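Local coordinates for protein NS6 protease (Murine norovirus 1, PDB 4ASH) that cleaves the viral polyprotein as a cysteine protease with a trypsin-like fold, probably at several sites to release the mature nonstructural proteins, at residues A100-Q106 / G118-L124; D140-Y145 / G157-A161. The protein carries 1 engineered substitution. One frame throughout, in Å; residues are numbered along the deposited sequence.

Interaction 1: residues A100-Q106 / G118-L124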
# COMPACT_ATOMS: atom_id res chain seq x y z
N ALA A 100 -5.16 -1.14 13.35
CA ALA A 100 -5.74 -2.47 13.12
C ALA A 100 -6.92 -2.35 12.17
O ALA A 100 -7.74 -1.45 12.29
CB ALA A 100 -6.15 -3.12 14.43
N VAL A 101 -7.01 -3.28 11.23
CA VAL A 101 -8.06 -3.25 10.23
C VAL A 101 -8.50 -4.67 9.88
O VAL A 101 -7.66 -5.53 9.60
CB VAL A 101 -7.61 -2.51 8.95
CG1 VAL A 101 -6.37 -3.16 8.34
CG2 VAL A 101 -8.73 -2.45 7.92
N ARG A 102 -9.80 -4.92 9.91
CA ARG A 102 -10.32 -6.20 9.44
C ARG A 102 -10.51 -6.12 7.93
O ARG A 102 -11.28 -5.29 7.44
CB ARG A 102 -11.64 -6.55 10.11
CG ARG A 102 -12.15 -7.91 9.64
CD ARG A 102 -13.64 -8.07 9.90
NE ARG A 102 -14.09 -9.42 9.57
CZ ARG A 102 -14.48 -9.83 8.36
NH1 ARG A 102 -14.48 -8.99 7.33
NH2 ARG A 102 -14.88 -11.08 8.19
N MET A 103 -9.78 -6.95 7.20
CA MET A 103 -9.84 -6.91 5.74
C MET A 103 -11.14 -7.54 5.27
O MET A 103 -11.53 -8.59 5.76
CB MET A 103 -8.62 -7.61 5.14
CG MET A 103 -7.29 -6.94 5.55
SD MET A 103 -7.25 -5.15 5.22
CE MET A 103 -7.45 -5.15 3.44
N GLY A 104 -11.81 -6.86 4.34
CA GLY A 104 -13.07 -7.32 3.79
C GLY A 104 -12.90 -7.90 2.40
O GLY A 104 -11.93 -8.58 2.11
N SER A 105 -13.86 -7.64 1.53
CA SER A 105 -13.83 -8.26 0.21
C SER A 105 -12.98 -7.48 -0.78
O SER A 105 -12.84 -6.25 -0.67
CB SER A 105 -15.25 -8.40 -0.37
OG SER A 105 -16.19 -8.77 0.63
N GLN A 106 -12.43 -8.20 -1.74
CA GLN A 106 -11.78 -7.58 -2.88
C GLN A 106 -12.82 -7.22 -3.93
O GLN A 106 -13.79 -7.96 -4.13
CB GLN A 106 -10.70 -8.51 -3.46
CG GLN A 106 -9.59 -8.84 -2.47
CD GLN A 106 -8.53 -9.74 -3.06
OE1 GLN A 106 -8.29 -9.75 -4.26
NE2 GLN A 106 -7.89 -10.52 -2.20
N GLY A 118 -8.92 -3.26 -5.47
CA GLY A 118 -8.39 -3.27 -4.12
C GLY A 118 -9.19 -4.12 -3.17
O GLY A 118 -9.98 -4.97 -3.58
N GLN A 119 -8.98 -3.89 -1.88
CA GLN A 119 -9.66 -4.64 -0.85
C GLN A 119 -10.23 -3.67 0.15
O GLN A 119 -9.54 -2.75 0.59
CB GLN A 119 -8.71 -5.63 -0.18
CG GLN A 119 -9.44 -6.70 0.63
CD GLN A 119 -8.57 -7.89 0.97
OE1 GLN A 119 -7.41 -7.97 0.55
NE2 GLN A 119 -9.12 -8.83 1.72
N THR A 120 -11.49 -3.87 0.53
CA THR A 120 -12.08 -3.02 1.55
C THR A 120 -11.55 -3.44 2.91
O THR A 120 -11.01 -4.54 3.07
CB THR A 120 -13.62 -3.15 1.56
OG1 THR A 120 -13.97 -4.49 1.90
CG2 THR A 120 -14.19 -2.80 0.20
N GLY A 121 -11.70 -2.56 3.89
CA GLY A 121 -11.28 -2.86 5.24
C GLY A 121 -12.10 -2.08 6.24
O GLY A 121 -12.65 -1.02 5.92
N MET A 122 -12.20 -2.61 7.45
CA MET A 122 -12.92 -1.93 8.52
C MET A 122 -11.95 -1.62 9.65
O MET A 122 -11.41 -2.52 10.29
CB MET A 122 -14.06 -2.83 9.03
CG MET A 122 -14.85 -2.26 10.20
SD MET A 122 -16.05 -3.44 10.88
CE MET A 122 -14.96 -4.71 11.53
N LEU A 123 -11.71 -0.33 9.89
CA LEU A 123 -10.84 0.07 10.99
C LEU A 123 -11.48 -0.37 12.30
O LEU A 123 -12.68 -0.20 12.49
CB LEU A 123 -10.62 1.58 10.96
CG LEU A 123 -9.79 2.16 9.81
CD1 LEU A 123 -9.70 3.69 9.94
CD2 LEU A 123 -8.39 1.56 9.77
N LEU A 124 -10.70 -0.95 13.20
CA LEU A 124 -11.24 -1.54 14.42
C LEU A 124 -11.43 -0.50 15.51
O LEU A 124 -12.29 -0.67 16.38
CB LEU A 124 -10.36 -2.69 14.93
CG LEU A 124 -10.24 -3.89 13.99
CD1 LEU A 124 -9.55 -5.06 14.67
CD2 LEU A 124 -11.62 -4.30 13.52
O HOH W 1 -16.10 -5.58 2.31
O HOH W 2 -8.51 -6.84 -5.45
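The side-chain amide of Gln119 is sandwiched between the aliphatic parts of two residues from 100-106. Gln106 CG lies over one face, 3.7 Å from Gln119 CD, and Met103 CB lies over the opposite face, 3.7 Å from Gln119 NE2. At the edge, Gln119 NE2 donates a hydrogen bond to Gly104 O over 2.8 Å, with the acceptor close to the amide plane and a nearly straight N-H (163°). The chain reaches it fully extended: with CG anti to the backbone N (chi1 -165°), Gln119 spans to the neighbouring strand. Its OE1 takes a hydrogen bond from Cys79 N, so both ends of the amide are held and its rotation is fixed. The Gln106 amide is turned 48° from that of Gln119; a water donates to both Gln106 OE1 and Gly118 O, bridging the two strands. Met103, bent at chi2 and chi3, brings CE back to within 3.6 Å of Thr120 O.

Arg102 and Met122 form a hydrogen-bonded antiparallel pair, Arg102 N to Met122 O at 2.9 Å and Met122 N to Arg102 O at 2.8 Å. Met122 CE rests against the aliphatic part of Arg102, whose chain runs out away from 118-124. Beyond, Gly104 N binds Thr120 O while Thr120 N binds Ser105 O at 3.0 Å. Two residues of one strand thus face one of the other, which shifts the register by one before Gln106 pairs with Gln119. Val101, Met103 and Leu123 share the buried side, where Val101 and Leu123 reach Val169. This is a bulged antiparallel beta hairpin, built from strands 96-111 and 114-123, in the C-terminal barrel of a chymotrypsin-like protease.

Interaction 2: residues D140-Y145 / G157-A161. Engineered in segment 140-145: Ala141 (natural residue Cys).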
# COMPACT_ATOMS: atom_id res chain seq x y z
N ASP A 140 -2.28 10.25 4.14
CA ASP A 140 -1.84 8.91 4.53
C ASP A 140 -1.72 7.94 3.36
O ASP A 140 -1.14 6.86 3.52
CB ASP A 140 -2.79 8.26 5.54
CG ASP A 140 -2.75 8.91 6.92
OD1 ASP A 140 -1.83 9.70 7.22
OD2 ASP A 140 -3.66 8.59 7.70
N ALA A 141 -2.25 8.29 2.19
CA ALA A 141 -2.22 7.35 1.05
C ALA A 141 -0.80 6.90 0.70
O ALA A 141 0.14 7.70 0.69
CB ALA A 141 -2.91 7.93 -0.17
N GLY A 142 -0.68 5.62 0.40
CA GLY A 142 0.60 5.01 0.09
C GLY A 142 1.16 4.16 1.21
O GLY A 142 2.04 3.33 0.96
N CYS A 143 0.71 4.37 2.44
CA CYS A 143 1.17 3.56 3.56
C CYS A 143 0.74 2.10 3.39
O CYS A 143 -0.37 1.82 2.89
CB CYS A 143 0.70 4.13 4.89
SG CYS A 143 1.51 5.72 5.32
N PRO A 144 1.61 1.16 3.76
CA PRO A 144 1.32 -0.25 3.50
C PRO A 144 0.33 -0.90 4.47
O PRO A 144 0.25 -0.54 5.64
CB PRO A 144 2.69 -0.91 3.65
CG PRO A 144 3.32 -0.09 4.76
CD PRO A 144 2.92 1.34 4.43
N TYR A 145 -0.39 -1.90 3.97
CA TYR A 145 -1.18 -2.79 4.81
C TYR A 145 -0.40 -4.08 4.93
O TYR A 145 -0.02 -4.66 3.92
CB TYR A 145 -2.50 -3.12 4.11
CG TYR A 145 -3.56 -2.04 4.17
CD1 TYR A 145 -3.29 -0.75 3.75
CD2 TYR A 145 -4.83 -2.33 4.63
CE1 TYR A 145 -4.26 0.25 3.79
CE2 TYR A 145 -5.82 -1.35 4.68
CZ TYR A 145 -5.53 -0.07 4.26
OH TYR A 145 -6.50 0.92 4.30
N GLY A 157 -1.03 -4.54 0.21
CA GLY A 157 -1.53 -3.42 -0.57
C GLY A 157 -1.12 -2.11 0.06
O GLY A 157 -0.40 -2.08 1.06
N VAL A 158 -1.59 -1.01 -0.53
CA VAL A 158 -1.30 0.32 -0.01
C VAL A 158 -2.57 1.12 0.24
O VAL A 158 -3.57 0.98 -0.48
CB VAL A 158 -0.35 1.11 -0.94
CG1 VAL A 158 1.01 0.42 -1.07
CG2 VAL A 158 -0.95 1.33 -2.31
N HIS A 159 -2.53 1.99 1.24
CA HIS A 159 -3.71 2.78 1.57
C HIS A 159 -4.05 3.75 0.44
O HIS A 159 -3.17 4.46 -0.07
CB HIS A 159 -3.46 3.58 2.83
CG HIS A 159 -4.67 4.32 3.29
ND1 HIS A 159 -5.82 3.67 3.64
CD2 HIS A 159 -4.93 5.65 3.38
CE1 HIS A 159 -6.74 4.56 3.99
NE2 HIS A 159 -6.24 5.76 3.82
N VAL A 160 -5.32 3.83 0.06
CA VAL A 160 -5.68 4.84 -0.94
C VAL A 160 -6.87 5.74 -0.60
O VAL A 160 -6.91 6.89 -1.02
CB VAL A 160 -5.88 4.24 -2.34
CG1 VAL A 160 -4.60 3.53 -2.78
CG2 VAL A 160 -7.09 3.27 -2.36
N ALA A 161 -7.84 5.20 0.14
CA ALA A 161 -9.09 5.95 0.38
C ALA A 161 -9.78 5.59 1.68
O ALA A 161 -9.52 4.55 2.29
CB ALA A 161 -10.05 5.77 -0.79
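Tyr145 and His159 meet rim to rim: their ring planes lie only 15° apart, but the centroids are 6.0 Å from each other and neither ring covers the other's face. Tyr145 OH and His159 ND1 are joined by a hydrogen bond of 2.9 Å in which either could be the donor. The phenol slides in beside the backbone of its partner, bringing Tyr145 CE1 to 3.4 Å from His159 CA at the ring edge. His159 has CG anti to its own N (chi1 -175°), and this puts the imidazole between the turn and the tyrosine. There CD2 points into the turn, with Ala141 N at the imidazole edge, while Ala161 N sits off-centre over one face. The bond from Tyr145 OH helps to set how the imidazole is rotated, and Val169 packs against both residues.

Three backbone hydrogen bonds run alongside the ring pair. Tyr145 N donates to Gly157 O along a nearly straight line (172°), His159 N to Cys143 O at 2.7 Å, and Gly142 N to His159 O at 2.8 Å. The bonds of Gly142 and Cys143 to His159 hold the type II turn Asp140-Cys143 against strand 152-162, and Val158 CG1 lies 3.7 Å from Gly142 O. The Asp140 carboxylate turns elsewhere, accepting from Ile137 N and forming a salt bridge with Arg91. Ala141 is engineered in place of the natural cysteine, and its methyl touches His32 and Val33. In a norovirus cysteine protease this position is that of the nucleophile, so the turn is consistent with the oxyanion-hole loop. His159, with Thr136 against it, probably lines the S1 pocket, held by its tyrosine as in related calicivirus proteases.

Overall arrangement
The two contacts lie in series along the chain, interaction 1 closing before interaction 2 opens, with centres about 12 Å apart. Both belong to the sheet of the C-terminal half, where strand 84-90 pairs with both 96-111 and 144-149, and strand 168-172 with both 114-123 and 152-162, so six of its strands close into a barrel. The contacts touch in its interior: Met103 SD lies 3.8 Å from Tyr145 CD2, and Val101 CG1 packs on the same ring. The hairpin of interaction 1 thus backs the tyrosine of interaction 2. Interaction 2 is the deeply buried one, at the probable active site; interaction 1 lies further out on the barrel wall.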